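Local coordinates for FMN-binding domain-containing protein (Clostridium perfringens, PDB 3O6U), which is functionally uncharacterised but probably binds the flavin cofactor FMN, at residues G5-E10 / L23-S28. Numbering follows the deposited sequence.
Sequences GDYTVE and LSIKVS
Lys26 NZ meets the carboxylate of Asp6 in a salt bridge, 2.7 Å from Asp6 OD2 on that oxygen's syn side, with a weak bond to Asp6 OD1. The two side chains run alongside each other, and the lysine reaches back because its chain is straight through chi2 and then bends at chi3 (-69°) and chi4 (-66°), wrapping its methylenes around Asp6 OD2. Further along the same face, Thr8 OG1 and Ser24 OG share a 2.6 Å hydrogen bond in which either may be the donor; both hydroxyls stand beside their own backbone N, which turns them toward one another.

The other face is largely apolar. Tyr7 lays its ring obliquely against Val27, CE2 to CG2 at 3.9 Å, while Tyr7 CB lies against Ile25 CG1 at 4.1 Å. Val9 CG1 comes up to Leu23 CB, also at 3.9 Å. The ring of Tyr7 reaches over Gly5, whose backbone angles call for glycine, and its hydroxyl bonds to the carbonyl of Lys3.

Between the two faces runs a regular antiparallel ladder. Gly5–Val27, Tyr7–Ile25 and Val9–Leu23 are hydrogen-bonded pairs, each closed by two N-H...O bonds; Asp6–Lys26 and Thr8–Ser24 are the non-hydrogen-bonded pairs between them, with CA-H...O contacts alongside.

These are the two strands of a beta hairpin at the centre of a four-stranded mixed sheet. Strand 32-41 pairs with 19-27 and strand 117-119 with 5-11, while helix 92-111 packs Val105, Leu101 and Phe98 onto Tyr7, Val9 and Leu23.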
# COMPACT_ATOMS: atom_id res chain seq x y z
N GLY A 5 13.37 9.51 -6.80
CA GLY A 5 12.26 9.71 -7.72
C GLY A 5 10.96 9.29 -7.10
O GLY A 5 10.90 9.02 -5.89
N ASP A 6 9.92 9.26 -7.91
CA ASP A 6 8.61 8.81 -7.46
C ASP A 6 8.30 7.48 -8.13
O ASP A 6 8.52 7.32 -9.32
CB ASP A 6 7.51 9.82 -7.80
CG ASP A 6 7.65 11.13 -7.03
OD1 ASP A 6 7.91 12.18 -7.64
OD2 ASP A 6 7.50 11.11 -5.80
N TYR A 7 7.83 6.51 -7.35
CA TYR A 7 7.46 5.21 -7.90
C TYR A 7 6.08 4.83 -7.40
O TYR A 7 5.72 5.05 -6.25
CB TYR A 7 8.50 4.14 -7.56
CG TYR A 7 9.92 4.57 -7.85
CD1 TYR A 7 10.55 4.25 -9.03
CD2 TYR A 7 10.60 5.35 -6.93
CE1 TYR A 7 11.85 4.69 -9.29
CE2 TYR A 7 11.87 5.80 -7.17
CZ TYR A 7 12.50 5.47 -8.34
OH TYR A 7 13.77 5.94 -8.56
N THR A 8 5.30 4.28 -8.31
CA THR A 8 3.94 3.88 -8.05
C THR A 8 3.69 2.48 -8.55
O THR A 8 4.07 2.11 -9.67
CB THR A 8 2.95 4.83 -8.77
OG1 THR A 8 2.94 6.10 -8.12
CG2 THR A 8 1.51 4.24 -8.78
N VAL A 9 3.07 1.67 -7.71
CA VAL A 9 2.70 0.34 -8.11
C VAL A 9 1.22 0.17 -7.76
O VAL A 9 0.72 0.79 -6.82
CB VAL A 9 3.59 -0.71 -7.43
CG1 VAL A 9 3.19 -0.90 -6.00
CG2 VAL A 9 3.52 -1.97 -8.18
N GLU A 10 0.53 -0.66 -8.52
CA GLU A 10 -0.89 -0.90 -8.35
C GLU A 10 -1.27 -2.33 -8.68
O GLU A 10 -0.65 -2.93 -9.56
CB GLU A 10 -1.65 0.03 -9.28
CG GLU A 10 -3.12 -0.25 -9.36
CD GLU A 10 -3.85 0.82 -10.14
OE1 GLU A 10 -3.59 2.01 -9.87
OE2 GLU A 10 -4.68 0.47 -11.01
N LEU A 23 0.28 1.76 -4.17
CA LEU A 23 1.34 2.21 -3.28
C LEU A 23 2.25 3.19 -4.02
O LEU A 23 2.78 2.87 -5.09
CB LEU A 23 2.18 1.04 -2.76
CG LEU A 23 3.44 1.41 -1.97
CD1 LEU A 23 3.09 2.29 -0.77
CD2 LEU A 23 4.15 0.13 -1.52
N SER A 24 2.40 4.39 -3.46
CA SER A 24 3.33 5.35 -4.03
C SER A 24 4.41 5.65 -3.01
O SER A 24 4.16 5.67 -1.80
CB SER A 24 2.68 6.68 -4.40
OG SER A 24 2.12 6.59 -5.69
N ILE A 25 5.63 5.85 -3.51
CA ILE A 25 6.70 6.25 -2.63
C ILE A 25 7.53 7.36 -3.28
O ILE A 25 7.47 7.60 -4.49
CB ILE A 25 7.66 5.08 -2.21
CG1 ILE A 25 8.31 4.42 -3.44
CG2 ILE A 25 6.90 4.06 -1.37
CD1 ILE A 25 9.52 3.57 -3.07
N LYS A 26 8.23 8.08 -2.43
CA LYS A 26 9.15 9.09 -2.92
C LYS A 26 10.49 8.70 -2.26
O LYS A 26 10.56 8.38 -1.07
CB LYS A 26 8.71 10.52 -2.57
CG LYS A 26 9.63 11.62 -3.10
CD LYS A 26 9.14 13.04 -2.71
CE LYS A 26 7.85 13.43 -3.44
NZ LYS A 26 8.04 13.59 -4.91
N VAL A 27 11.54 8.69 -3.08
CA VAL A 27 12.86 8.33 -2.61
C VAL A 27 13.75 9.55 -2.80
O VAL A 27 13.85 10.09 -3.90
CB VAL A 27 13.45 7.12 -3.41
CG1 VAL A 27 14.83 6.77 -2.86
CG2 VAL A 27 12.50 5.90 -3.35
N SER A 28 14.40 9.99 -1.74
CA SER A 28 15.25 11.17 -1.80
C SER A 28 16.55 10.92 -1.08
O SER A 28 16.54 10.66 0.12
CB SER A 28 14.57 12.37 -1.16
OG SER A 28 15.44 13.49 -1.14